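Local coordinates for protein phosphoribosylamine--glycine ligase (Thermotoga maritima, PDB 1VKZ) that catalyses the ATP-dependent joining of glycine to 5-phosphoribosylamine, giving glycinamide ribonucleotide in the de novo synthesis of purines, at residues N195-M200 / L211-D216; R215-L220 / G233-V238; L270-M275 / L284-R289; I245-E250 / D278-I283. One frame throughout, in Å; residues are numbered along the deposited sequence.

In the fold
From the N terminus, strand 195-204 leads by way of strand 207-210 into residues 211-216, and contact 1 closes this short excursion. Contact 2 begins where contact 1 ends, sharing Arg215 and Asp216, and closes the loop to strand 233-236, which belongs to a second antiparallel sheet. Helix 242-261 follows, and contact 4 ties it to the start of strand 280-287. Contact 3 pairs strands 269-277 and 280-287 as a hairpin, and contacts 3 and 4 cross, since their segments alternate along the chain. Residues 195-200 and 270-275 lie on neighbouring strands, joining contacts 1 and 3, while Ile248 of contact 4 packs against Leu197, Ala199 and Phe213 of contact 1.

Contact 1. Residues N195-M200 / L211-D216; sequences NELSAM and LPFVRD
The ring of Phe213 receives the carbonyl of Ser198 at its edge, near the ring plane, with Ser198 O 3.3 Å from Phe213 CD2. Obliquely to the same ring come two apolar groups: Ala199 CB, 3.6 Å from Phe213 CE2, and Leu197 CD1, farther off near Phe213 CD2. The ring is placed there by a CG that stands anti to the carbonyl carbon of Phe213 (chi1 -62°), and Ile248 of helix 242-261 packs against Leu197, Ala199 and Phe213 alike. The guanidinium of Arg215 is met only loosely, and obliquely, by Glu196 O.

At one end the backbones are pinned directly. Leu211 N donates to Met200 O over 2.8 Å in an almost straight bond (175° at the hydrogen), and Leu211 CD1 lies 4.4 Å from Met200 CB. Further along a water spans the segments, 2.7 Å from Ser198 OG and accepting a hydrogen bond from Val214 N at 3.1 Å.

Here residues 211-216 leave the sheet of the ATP-grasp domain that holds strand 195-204 and head for the next one. Residues 195-198 belong to the predicted ATP site. The chemistry implies a junction held by one direct backbone bond, one water bridge and the packing of Leu197 and Ala199 on Phe213, with an aromatic edge turned to a carbonyl oxygen, an arrangement that is probably weakly favourable.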
loop_
_atom_site.group_PDB
_atom_site.type_symbol
_atom_site.label_atom_id
_atom_site.label_comp_id
_atom_site.label_asym_id
_atom_site.label_seq_id
_atom_site.Cartn_x
_atom_site.Cartn_y
_atom_site.Cartn_z
ATOM N N ASN A 195 3.063 18.728 2.518
ATOM C CA ASN A 195 3.650 17.499 3.024
ATOM C C ASN A 195 2.692 16.343 2.783
ATOM O O ASN A 195 1.539 16.394 3.172
ATOM C CB ASN A 195 3.922 17.640 4.509
ATOM C CG ASN A 195 4.575 18.970 4.849
ATOM O OD1 ASN A 195 5.376 19.500 4.075
ATOM N ND2 ASN A 195 4.217 19.525 6.000
ATOM N N GLU A 196 3.192 15.312 2.121
ATOM C CA GLU A 196 2.410 14.164 1.775
ATOM C C GLU A 196 2.261 13.277 2.994
ATOM O O GLU A 196 3.109 13.285 3.871
ATOM C CB GLU A 196 3.041 13.394 0.602
ATOM C CG GLU A 196 2.039 12.434 -0.048
ATOM C CD GLU A 196 2.533 11.776 -1.317
ATOM O OE1 GLU A 196 3.093 12.490 -2.190
ATOM O OE2 GLU A 196 2.318 10.549 -1.443
ATOM N N LEU A 197 1.167 12.520 3.024
ATOM C CA LEU A 197 0.774 11.725 4.184
ATOM C C LEU A 197 -0.272 10.667 3.809
ATOM O O LEU A 197 -1.144 10.894 3.001
ATOM C CB LEU A 197 0.187 12.645 5.241
ATOM C CG LEU A 197 -0.386 12.036 6.516
ATOM C CD1 LEU A 197 0.710 11.385 7.395
ATOM C CD2 LEU A 197 -1.126 13.126 7.280
ATOM N N SER A 198 -0.180 9.503 4.420
ATOM C CA SER A 198 -1.098 8.438 4.113
ATOM C C SER A 198 -1.969 8.242 5.322
ATOM O O SER A 198 -1.526 8.473 6.444
ATOM C CB SER A 198 -0.359 7.140 3.767
ATOM O OG SER A 198 0.013 6.400 4.923
ATOM N N ALA A 199 -3.213 7.841 5.096
ATOM C CA ALA A 199 -4.066 7.422 6.170
ATOM C C ALA A 199 -4.769 6.112 5.776
ATOM O O ALA A 199 -5.170 5.940 4.661
ATOM C CB ALA A 199 -5.015 8.510 6.499
HETATM N N MSE A 200 -4.875 5.195 6.718
HETATM C CA MSE A 200 -5.364 3.853 6.487
HETATM C C MSE A 200 -6.392 3.502 7.528
HETATM O O MSE A 200 -6.257 3.803 8.711
HETATM C CB MSE A 200 -4.220 2.831 6.598
HETATM C CG MSE A 200 -3.693 2.310 5.275
HETATM SE SE MSE A 200 -1.765 1.808 5.382
HETATM C CE MSE A 200 -1.095 3.729 5.161
ATOM N N LEU A 211 -5.790 3.497 11.437
ATOM C CA LEU A 211 -4.601 2.848 11.935
ATOM C C LEU A 211 -3.470 3.852 12.253
ATOM O O LEU A 211 -3.505 4.993 11.825
ATOM C CB LEU A 211 -4.166 1.806 10.920
ATOM C CG LEU A 211 -5.212 0.701 10.834
ATOM C CD1 LEU A 211 -4.955 -0.254 9.664
ATOM C CD2 LEU A 211 -5.246 -0.048 12.147
ATOM N N PRO A 212 -2.479 3.434 13.026
ATOM C CA PRO A 212 -1.363 4.271 13.308
ATOM C C PRO A 212 -0.771 4.850 12.039
ATOM O O PRO A 212 -0.550 4.120 11.073
ATOM C CB PRO A 212 -0.363 3.297 13.930
ATOM C CG PRO A 212 -1.141 2.305 14.540
ATOM C CD PRO A 212 -2.336 2.125 13.686
ATOM N N PHE A 213 -0.480 6.134 12.054
ATOM C CA PHE A 213 0.186 6.796 10.925
ATOM C C PHE A 213 1.667 6.427 10.895
ATOM O O PHE A 213 2.340 6.365 11.948
ATOM C CB PHE A 213 -0.014 8.323 10.989
ATOM C CG PHE A 213 -1.447 8.727 10.891
ATOM C CD1 PHE A 213 -2.278 8.678 11.997
ATOM C CD2 PHE A 213 -1.997 9.102 9.684
ATOM C CE1 PHE A 213 -3.631 9.037 11.898
ATOM C CE2 PHE A 213 -3.364 9.452 9.588
ATOM C CZ PHE A 213 -4.163 9.406 10.685
ATOM N N VAL A 214 2.170 6.153 9.700
ATOM C CA VAL A 214 3.544 5.705 9.525
ATOM C C VAL A 214 4.173 6.560 8.441
ATOM O O VAL A 214 3.479 7.167 7.664
ATOM C CB VAL A 214 3.632 4.170 9.237
ATOM C CG1 VAL A 214 2.825 3.416 10.239
ATOM C CG2 VAL A 214 3.146 3.820 7.892
ATOM N N ARG A 215 5.483 6.664 8.414
ATOM C CA ARG A 215 6.113 7.492 7.412
ATOM C C ARG A 215 6.832 6.543 6.487
ATOM O O ARG A 215 7.577 5.701 6.926
ATOM C CB ARG A 215 7.059 8.532 8.043
ATOM C CG ARG A 215 7.736 9.406 6.997
ATOM C CD ARG A 215 8.243 10.753 7.456
ATOM N NE ARG A 215 7.361 11.494 8.368
ATOM C CZ ARG A 215 6.118 11.917 8.099
ATOM N NH1 ARG A 215 5.517 11.645 6.938
ATOM N NH2 ARG A 215 5.451 12.598 9.028
ATOM N N ASP A 216 6.588 6.663 5.199
ATOM C CA ASP A 216 7.251 5.798 4.237
ATOM C C ASP A 216 8.355 6.543 3.440
ATOM O O ASP A 216 8.448 7.779 3.437
ATOM C CB ASP A 216 6.223 5.081 3.341
ATOM C CG ASP A 216 5.073 5.989 2.902
ATOM O OD1 ASP A 216 5.307 6.883 2.047
ATOM O OD2 ASP A 216 3.908 5.864 3.353
HETATM O O HOH W 1 -0.183 6.259 7.659
#

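Contact 2. Residues R215-L220 / G233-V238; sequences RDYKRL and GSWGPV
This is an antiparallel strand pairing at the edge of a six-stranded antiparallel sheet, within the ATP-grasp region of the chain: strand 215-219 is the outermost member of the sheet within this chain, and strand 233-236 lies between it and strand 327-334. Arg215 and Trp235 make a hydrogen-bonded pair, with Arg215 N to Trp235 O at 2.9 Å and the return bond from Trp235 N to Arg215 O at 3.1 Å. Asp216 and Ser234 follow as a non-hydrogen-bonded pair, and a weak bond from Tyr217 N to Gly233 O extends the pairing.

On the face that carries Arg215 and Trp235, the arginine CB sits over the indole in a CH-pi contact, 4.2 Å from the centroid of the five-membered ring. Val238 CG2 covers the same indole face towards its rim. With its chain bent at chi3 (-42°), Arg215 brings its guanidinium over to Val238, whose CG2 lies over one face of that group.

Tyr217 offers its ring edge to Gly233 O and to Trp235 CD1, and its hydroxyl is hydrogen-bonded to Ala411 N near the C terminus. The Gly233 backbone beside this ring has angles that would press a side chain against the preceding carbonyl oxygen. Tyr217 CE1 approaches Trp235 CD1 to 3.8 Å.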
loop_
_atom_site.group_PDB
_atom_site.type_symbol
_atom_site.label_atom_id
_atom_site.label_comp_id
_atom_site.label_asym_id
_atom_site.label_seq_id
_atom_site.Cartn_x
_atom_site.Cartn_y
_atom_site.Cartn_z
ATOM N N ARG A 215 5.483 6.664 8.414
ATOM C CA ARG A 215 6.113 7.492 7.412
ATOM C C ARG A 215 6.832 6.543 6.487
ATOM O O ARG A 215 7.577 5.701 6.926
ATOM C CB ARG A 215 7.059 8.532 8.043
ATOM C CG ARG A 215 7.736 9.406 6.997
ATOM C CD ARG A 215 8.243 10.753 7.456
ATOM N NE ARG A 215 7.361 11.494 8.368
ATOM C CZ ARG A 215 6.118 11.917 8.099
ATOM N NH1 ARG A 215 5.517 11.645 6.938
ATOM N NH2 ARG A 215 5.451 12.598 9.028
ATOM N N ASP A 216 6.588 6.663 5.199
ATOM C CA ASP A 216 7.251 5.798 4.237
ATOM C C ASP A 216 8.355 6.543 3.440
ATOM O O ASP A 216 8.448 7.779 3.437
ATOM C CB ASP A 216 6.223 5.081 3.341
ATOM C CG ASP A 216 5.073 5.989 2.902
ATOM O OD1 ASP A 216 5.307 6.883 2.047
ATOM O OD2 ASP A 216 3.908 5.864 3.353
ATOM N N TYR A 217 9.206 5.743 2.803
ATOM C CA TYR A 217 10.341 6.211 2.081
ATOM C C TYR A 217 10.218 5.641 0.678
ATOM O O TYR A 217 10.579 4.493 0.436
ATOM C CB TYR A 217 11.598 5.719 2.790
ATOM C CG TYR A 217 11.862 6.407 4.116
ATOM C CD1 TYR A 217 11.139 6.071 5.241
ATOM C CD2 TYR A 217 12.837 7.409 4.236
ATOM C CE1 TYR A 217 11.366 6.677 6.453
ATOM C CE2 TYR A 217 13.067 8.048 5.463
ATOM C CZ TYR A 217 12.317 7.664 6.563
ATOM O OH TYR A 217 12.514 8.250 7.787
ATOM N N LYS A 218 9.688 6.445 -0.240
ATOM C CA LYS A 218 9.376 6.018 -1.612
ATOM C C LYS A 218 10.577 5.926 -2.550
ATOM O O LYS A 218 10.613 5.061 -3.409
ATOM C CB LYS A 218 8.340 6.975 -2.218
ATOM C CG LYS A 218 6.870 6.618 -1.869
ATOM C CD LYS A 218 6.302 5.566 -2.845
ATOM C CE LYS A 218 6.220 6.078 -4.341
ATOM N NZ LYS A 218 5.401 7.334 -4.567
ATOM N N ARG A 219 11.537 6.827 -2.410
ATOM C CA ARG A 219 12.712 6.834 -3.270
ATOM C C ARG A 219 13.689 5.749 -2.895
ATOM O O ARG A 219 13.737 5.336 -1.766
ATOM C CB ARG A 219 13.422 8.193 -3.213
ATOM C CG ARG A 219 12.641 9.330 -3.845
ATOM C CD ARG A 219 12.607 9.266 -5.337
ATOM N NE ARG A 219 11.886 10.390 -5.919
ATOM C CZ ARG A 219 11.631 10.530 -7.217
ATOM N NH1 ARG A 219 12.037 9.615 -8.099
ATOM N NH2 ARG A 219 10.958 11.592 -7.640
ATOM N N LEU A 220 14.471 5.298 -3.863
ATOM C CA LEU A 220 15.391 4.183 -3.680
ATOM C C LEU A 220 16.596 4.540 -2.810
ATOM O O LEU A 220 17.171 3.687 -2.145
ATOM C CB LEU A 220 15.893 3.758 -5.052
ATOM C CG LEU A 220 16.859 2.577 -5.193
ATOM C CD1 LEU A 220 16.158 1.254 -4.893
ATOM C CD2 LEU A 220 17.423 2.621 -6.591
ATOM N N GLY A 233 11.327 1.786 3.197
ATOM C CA GLY A 233 11.246 1.555 4.614
ATOM C C GLY A 233 10.121 2.388 5.150
ATOM O O GLY A 233 9.503 3.174 4.421
ATOM N N SER A 234 9.854 2.218 6.436
ATOM C CA SER A 234 8.925 3.085 7.124
ATOM C C SER A 234 9.145 2.975 8.607
ATOM O O SER A 234 9.869 2.104 9.103
ATOM C CB SER A 234 7.489 2.746 6.766
ATOM O OG SER A 234 7.258 1.410 7.101
ATOM N N TRP A 235 8.559 3.910 9.317
ATOM C CA TRP A 235 8.556 3.802 10.727
ATOM C C TRP A 235 7.276 4.372 11.245
ATOM O O TRP A 235 6.538 5.020 10.513
ATOM C CB TRP A 235 9.742 4.506 11.313
ATOM C CG TRP A 235 9.732 5.946 11.105
ATOM C CD1 TRP A 235 10.314 6.655 10.061
ATOM C CD2 TRP A 235 9.151 6.914 11.967
ATOM N NE1 TRP A 235 10.103 8.003 10.230
ATOM C CE2 TRP A 235 9.392 8.194 11.392
ATOM C CE3 TRP A 235 8.451 6.842 13.172
ATOM C CZ2 TRP A 235 8.949 9.376 11.994
ATOM C CZ3 TRP A 235 8.017 8.012 13.759
ATOM C CH2 TRP A 235 8.273 9.262 13.179
ATOM N N GLY A 236 7.001 4.091 12.510
ATOM C CA GLY A 236 5.868 4.676 13.153
ATOM C C GLY A 236 5.956 4.391 14.620
ATOM O O GLY A 236 6.840 3.630 15.058
ATOM N N PRO A 237 5.021 4.971 15.373
ATOM C CA PRO A 237 3.981 5.809 14.804
ATOM C C PRO A 237 4.400 7.265 14.677
ATOM O O PRO A 237 5.168 7.744 15.470
ATOM C CB PRO A 237 2.834 5.652 15.796
ATOM C CG PRO A 237 3.475 5.401 17.079
ATOM C CD PRO A 237 4.867 4.847 16.830
ATOM N N VAL A 238 3.876 7.922 13.656
ATOM C CA VAL A 238 3.987 9.348 13.438
ATOM C C VAL A 238 2.869 10.052 14.200
ATOM O O VAL A 238 1.765 9.546 14.219
ATOM C CB VAL A 238 3.777 9.663 11.928
ATOM C CG1 VAL A 238 3.687 11.159 11.675
ATOM C CG2 VAL A 238 4.885 9.050 11.091
#

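Contact 3. Residues L270-M275 / L284-R289; sequences LYLGLM and LEYNVR
Leu272 carries its CG anti to the carbonyl carbon (chi1 -54°) and Tyr286 does likewise (chi1 -74°), which lays the two side chains alongside one another, pointing the same way. Leu272 CD2 meets the tyrosine ring at its edge and in its plane, 3.4 Å from Tyr286 CD1, while Leu270 CD1 approaches the ring obliquely. The phenol end of Tyr286 is hydrogen-bonded to Thr255 of helix 242-261.

Across the sheet, on the face of Tyr271 and Asn287, their side chains lie side by side, also pointing the same way, with Tyr271 CD1 3.7 Å from Asn287 CB. The backbones form an antiparallel beta hairpin of the ATP-grasp domain: Tyr271 and Asn287 exchange bonds, 2.8 Å from Tyr271 N to Asn287 O and 2.9 Å from Asn287 N to Tyr271 O. At Gly273 the pattern breaks into a classic beta bulge. Gly273 O takes Leu284 N at 2.7 Å and, weakly, Glu285 N at 3.4 Å, while Gly273 N donates to Glu285 O.

Glu285 and Asn287 are predicted magnesium ligands on strand 280-287, and Lys107 makes a salt bridge to Glu285. Leu284, itself a bulge residue, packs its CD2 3.9 Å from Met275 CB.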
loop_
_atom_site.group_PDB
_atom_site.type_symbol
_atom_site.label_atom_id
_atom_site.label_comp_id
_atom_site.label_asym_id
_atom_site.label_seq_id
_atom_site.Cartn_x
_atom_site.Cartn_y
_atom_site.Cartn_z
ATOM N N LEU A 270 -9.123 0.662 3.806
ATOM C CA LEU A 270 -9.166 1.827 2.918
ATOM C C LEU A 270 -7.976 2.697 3.207
ATOM O O LEU A 270 -7.769 3.135 4.329
ATOM C CB LEU A 270 -10.457 2.620 3.114
ATOM C CG LEU A 270 -10.509 3.949 2.338
ATOM C CD1 LEU A 270 -10.266 3.746 0.816
ATOM C CD2 LEU A 270 -11.814 4.631 2.590
ATOM N N TYR A 271 -7.226 3.000 2.161
ATOM C CA TYR A 271 -6.016 3.821 2.251
ATOM C C TYR A 271 -6.288 5.140 1.523
ATOM O O TYR A 271 -6.834 5.139 0.399
ATOM C CB TYR A 271 -4.836 3.050 1.653
ATOM C CG TYR A 271 -3.595 3.826 1.366
ATOM C CD1 TYR A 271 -3.551 4.757 0.341
ATOM C CD2 TYR A 271 -2.426 3.572 2.063
ATOM C CE1 TYR A 271 -2.389 5.443 0.056
ATOM C CE2 TYR A 271 -1.258 4.266 1.803
ATOM C CZ TYR A 271 -1.246 5.188 0.799
ATOM O OH TYR A 271 -0.093 5.894 0.540
ATOM N N LEU A 272 -5.949 6.254 2.190
ATOM C CA LEU A 272 -5.970 7.572 1.612
ATOM C C LEU A 272 -4.555 8.060 1.487
ATOM O O LEU A 272 -3.844 8.147 2.468
ATOM C CB LEU A 272 -6.730 8.531 2.527
ATOM C CG LEU A 272 -8.140 8.200 2.974
ATOM C CD1 LEU A 272 -8.781 9.392 3.646
ATOM C CD2 LEU A 272 -8.965 7.739 1.835
ATOM N N GLY A 273 -4.114 8.375 0.287
ATOM C CA GLY A 273 -2.855 9.094 0.115
ATOM C C GLY A 273 -3.223 10.546 0.130
ATOM O O GLY A 273 -4.041 10.976 -0.698
ATOM N N LEU A 274 -2.664 11.297 1.077
ATOM C CA LEU A 274 -3.089 12.673 1.315
ATOM C C LEU A 274 -1.953 13.642 1.079
ATOM O O LEU A 274 -0.811 13.264 0.923
ATOM C CB LEU A 274 -3.604 12.842 2.727
ATOM C CG LEU A 274 -4.768 11.910 3.083
ATOM C CD1 LEU A 274 -4.887 11.711 4.611
ATOM C CD2 LEU A 274 -6.068 12.434 2.503
HETATM N N MSE A 275 -2.324 14.908 1.018
HETATM C CA MSE A 275 -1.425 16.025 0.900
HETATM C C MSE A 275 -1.974 17.078 1.865
HETATM O O MSE A 275 -3.100 17.551 1.700
HETATM C CB MSE A 275 -1.452 16.563 -0.532
HETATM C CG MSE A 275 -0.482 17.692 -0.778
HETATM SE SE MSE A 275 1.340 17.111 -0.398
HETATM C CE MSE A 275 1.779 16.317 -2.218
ATOM N N LEU A 284 -5.105 12.565 -2.619
ATOM C CA LEU A 284 -4.344 12.356 -3.840
ATOM C C LEU A 284 -4.771 11.120 -4.565
ATOM O O LEU A 284 -4.641 11.061 -5.782
ATOM C CB LEU A 284 -2.859 12.222 -3.524
ATOM C CG LEU A 284 -2.248 13.475 -2.911
ATOM C CD1 LEU A 284 -0.763 13.262 -2.733
ATOM C CD2 LEU A 284 -2.545 14.658 -3.786
ATOM N N GLU A 285 -5.242 10.130 -3.805
ATOM C CA GLU A 285 -5.688 8.872 -4.357
ATOM C C GLU A 285 -6.217 7.987 -3.263
ATOM O O GLU A 285 -5.918 8.155 -2.096
ATOM C CB GLU A 285 -4.575 8.138 -5.115
ATOM C CG GLU A 285 -3.522 7.551 -4.222
ATOM C CD GLU A 285 -2.334 6.987 -4.972
ATOM O OE1 GLU A 285 -2.137 7.279 -6.191
ATOM O OE2 GLU A 285 -1.587 6.242 -4.306
ATOM N N TYR A 286 -7.030 7.040 -3.683
ATOM C CA TYR A 286 -7.594 5.985 -2.850
ATOM C C TYR A 286 -6.873 4.681 -3.212
ATOM O O TYR A 286 -6.637 4.394 -4.379
ATOM C CB TYR A 286 -9.068 5.821 -3.195
ATOM C CG TYR A 286 -10.020 6.885 -2.699
ATOM C CD1 TYR A 286 -10.085 7.221 -1.358
ATOM C CD2 TYR A 286 -10.892 7.514 -3.571
ATOM C CE1 TYR A 286 -10.963 8.199 -0.919
ATOM C CE2 TYR A 286 -11.775 8.462 -3.140
ATOM C CZ TYR A 286 -11.800 8.801 -1.822
ATOM O OH TYR A 286 -12.701 9.720 -1.392
ATOM N N ASN A 287 -6.496 3.914 -2.201
ATOM C CA ASN A 287 -6.157 2.515 -2.394
ATOM C C ASN A 287 -7.079 1.697 -1.514
ATOM O O ASN A 287 -7.536 2.153 -0.482
ATOM C CB ASN A 287 -4.675 2.264 -2.087
ATOM C CG ASN A 287 -3.740 2.981 -3.071
ATOM O OD1 ASN A 287 -4.191 3.665 -4.027
ATOM N ND2 ASN A 287 -2.429 2.818 -2.860
ATOM N N VAL A 288 -7.409 0.507 -1.970
ATOM C CA VAL A 288 -8.407 -0.335 -1.275
ATOM C C VAL A 288 -7.740 -1.492 -0.588
ATOM O O VAL A 288 -8.288 -2.572 -0.516
ATOM C CB VAL A 288 -9.498 -0.857 -2.227
ATOM C CG1 VAL A 288 -10.353 0.330 -2.724
ATOM C CG2 VAL A 288 -8.891 -1.633 -3.368
ATOM N N ARG A 289 -6.543 -1.257 -0.098
ATOM C CA ARG A 289 -5.854 -2.195 0.725
ATOM C C ARG A 289 -4.747 -1.419 1.440
ATOM O O ARG A 289 -4.529 -0.249 1.159
ATOM C CB ARG A 289 -5.301 -3.329 -0.121
ATOM C CG ARG A 289 -4.691 -2.898 -1.445
ATOM C CD ARG A 289 -3.471 -2.009 -1.316
ATOM N NE ARG A 289 -2.942 -1.577 -2.610
ATOM C CZ ARG A 289 -1.831 -0.853 -2.772
ATOM N NH1 ARG A 289 -1.102 -0.474 -1.724
ATOM N NH2 ARG A 289 -1.443 -0.512 -3.994
#

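Contact 4. Residues I245-E250 / D278-I283; sequences IKKIEE and DGDPYI
Lys247 is the first residue of 245-250 to meet the strand, and it does so along much of its length. Its CB rests on the ring of Pro281, with both Pro281 CG and Pro281 CD 3.6 Å away, and the two side chains cross at about a right angle. The lysine CG stands anti to the carbonyl carbon (chi1 -66°), and beyond it the chain runs extended, carrying CD past Pro281 CD and the amino group on to the turn before the strand. There Lys247 NZ donates to Gly279 O over 2.8 Å. The donor lies above the carbonyl plane, 49° out of it, so the nitrogen does not sit on a lone pair. Asp280 OD1 is 3.8 Å from the same NZ, a long salt bridge and probably a weaker attraction. One amino group therefore addresses two consecutive residues, the last of the turn and the first of the strand, while its methylenes cover proline carbons.

Next in sequence, Ile248 reaches the same proline with CG1, 4.3 Å from Pro281 CB. The backbone around these two residues is regular: Glu249 N bonds to Ile245 O at 2.8 Å and Glu250 N to Lys246 O at 3.0 Å.

Helix 242-261 thus packs on the turn end of the 269-277/280-287 hairpin in the ATP-grasp domain. The axes of helix 245-250 and strand 280-283 pass 8.1 Å apart, and the helix segment runs in roughly the same direction as the strand, inclined by 32°. Ile248 also packs on Leu274 of strand 269-277 and on Ile210 of strand 207-210, and Pro281 is additionally covered by Leu251 of the same helix.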
loop_
_atom_site.group_PDB
_atom_site.type_symbol
_atom_site.label_atom_id
_atom_site.label_comp_id
_atom_site.label_asym_id
_atom_site.label_seq_id
_atom_site.Cartn_x
_atom_site.Cartn_y
_atom_site.Cartn_z
ATOM N N ILE A 245 -6.195 15.179 12.250
ATOM C CA ILE A 245 -6.882 13.881 12.339
ATOM C C ILE A 245 -8.384 14.036 12.196
ATOM O O ILE A 245 -9.009 13.253 11.504
ATOM C CB ILE A 245 -6.542 13.143 13.664
ATOM C CG1 ILE A 245 -5.073 12.715 13.669
ATOM C CG2 ILE A 245 -7.446 11.926 13.857
ATOM C CD1 ILE A 245 -4.603 12.179 15.008
ATOM N N LYS A 246 -8.984 15.034 12.844
ATOM C CA LYS A 246 -10.434 15.204 12.693
ATOM C C LYS A 246 -10.855 15.466 11.235
ATOM O O LYS A 246 -11.873 14.956 10.770
ATOM C CB LYS A 246 -10.976 16.285 13.636
ATOM C CG LYS A 246 -12.507 16.325 13.652
ATOM C CD LYS A 246 -13.103 16.578 15.038
ATOM C CE LYS A 246 -13.524 15.272 15.728
ATOM N NZ LYS A 246 -14.136 15.555 17.069
ATOM N N LYS A 247 -10.054 16.248 10.521
ATOM C CA LYS A 247 -10.281 16.476 9.087
ATOM C C LYS A 247 -10.087 15.214 8.271
ATOM O O LYS A 247 -10.799 15.001 7.296
ATOM C CB LYS A 247 -9.345 17.576 8.573
ATOM C CG LYS A 247 -9.641 18.940 9.174
ATOM C CD LYS A 247 -8.657 19.988 8.685
ATOM C CE LYS A 247 -8.731 21.243 9.524
ATOM N NZ LYS A 247 -7.855 22.319 8.963
ATOM N N ILE A 248 -9.116 14.389 8.678
ATOM C CA ILE A 248 -8.846 13.100 8.045
ATOM C C ILE A 248 -10.001 12.158 8.244
ATOM O O ILE A 248 -10.371 11.420 7.324
ATOM C CB ILE A 248 -7.516 12.470 8.564
ATOM C CG1 ILE A 248 -6.322 13.176 7.899
ATOM C CG2 ILE A 248 -7.435 11.000 8.211
ATOM C CD1 ILE A 248 -4.930 12.719 8.382
ATOM N N GLU A 249 -10.554 12.176 9.457
ATOM C CA GLU A 249 -11.744 11.399 9.800
ATOM C C GLU A 249 -12.926 11.777 8.928
ATOM O O GLU A 249 -13.690 10.925 8.500
ATOM C CB GLU A 249 -12.138 11.659 11.249
ATOM C CG GLU A 249 -11.241 11.012 12.291
ATOM C CD GLU A 249 -11.750 11.236 13.714
ATOM O OE1 GLU A 249 -12.056 12.398 14.071
ATOM O OE2 GLU A 249 -11.833 10.252 14.493
ATOM N N GLU A 250 -13.061 13.075 8.686
ATOM C CA GLU A 250 -14.145 13.624 7.889
ATOM C C GLU A 250 -14.018 13.195 6.439
ATOM O O GLU A 250 -15.025 12.964 5.784
ATOM C CB GLU A 250 -14.155 15.150 8.019
ATOM C CG GLU A 250 -15.290 15.856 7.300
ATOM C CD GLU A 250 -15.384 17.342 7.657
ATOM O OE1 GLU A 250 -15.290 17.689 8.875
ATOM O OE2 GLU A 250 -15.567 18.165 6.722
ATOM N N ASP A 278 -2.087 23.991 2.985
ATOM C CA ASP A 278 -2.753 25.120 3.637
ATOM C C ASP A 278 -3.728 24.684 4.754
ATOM O O ASP A 278 -4.892 25.086 4.769
ATOM C CB ASP A 278 -3.442 26.015 2.584
ATOM C CG ASP A 278 -2.446 26.902 1.825
ATOM O OD1 ASP A 278 -1.815 27.770 2.462
ATOM O OD2 ASP A 278 -2.227 26.800 0.597
ATOM N N GLY A 279 -3.232 23.852 5.677
ATOM C CA GLY A 279 -3.997 23.408 6.849
ATOM C C GLY A 279 -4.963 22.244 6.618
ATOM O O GLY A 279 -5.503 21.687 7.571
ATOM N N ASP A 280 -5.203 21.871 5.368
ATOM C CA ASP A 280 -6.255 20.900 5.072
ATOM C C ASP A 280 -5.697 19.720 4.347
ATOM O O ASP A 280 -4.808 19.875 3.531
ATOM C CB ASP A 280 -7.358 21.535 4.215
ATOM C CG ASP A 280 -8.050 22.692 4.918
ATOM O OD1 ASP A 280 -7.338 23.594 5.404
ATOM O OD2 ASP A 280 -9.290 22.779 5.038
ATOM N N PRO A 281 -6.220 18.536 4.652
ATOM C CA PRO A 281 -5.879 17.348 3.921
ATOM C C PRO A 281 -6.695 17.178 2.633
ATOM O O PRO A 281 -7.936 17.233 2.659
ATOM C CB PRO A 281 -6.214 16.227 4.920
ATOM C CG PRO A 281 -7.318 16.750 5.690
ATOM C CD PRO A 281 -7.148 18.237 5.754
ATOM N N TYR A 282 -5.953 16.949 1.543
ATOM C CA TYR A 282 -6.472 16.625 0.211
ATOM C C TYR A 282 -6.153 15.169 -0.111
ATOM O O TYR A 282 -5.059 14.664 0.215
ATOM C CB TYR A 282 -5.820 17.515 -0.848
ATOM C CG TYR A 282 -6.210 18.949 -0.755
ATOM C CD1 TYR A 282 -5.683 19.771 0.225
ATOM C CD2 TYR A 282 -7.107 19.493 -1.644
ATOM C CE1 TYR A 282 -6.052 21.103 0.313
ATOM C CE2 TYR A 282 -7.497 20.825 -1.561
ATOM C CZ TYR A 282 -6.969 21.620 -0.589
ATOM O OH TYR A 282 -7.342 22.933 -0.530
ATOM N N ILE A 283 -7.126 14.507 -0.749
ATOM C CA ILE A 283 -6.962 13.139 -1.215
ATOM C C ILE A 283 -6.330 13.103 -2.577
ATOM O O ILE A 283 -6.943 13.532 -3.553
ATOM C CB ILE A 283 -8.298 12.387 -1.262
ATOM C CG1 ILE A 283 -8.901 12.332 0.144
ATOM C CG2 ILE A 283 -8.079 10.985 -1.820
ATOM C CD1 ILE A 283 -10.197 11.611 0.249
#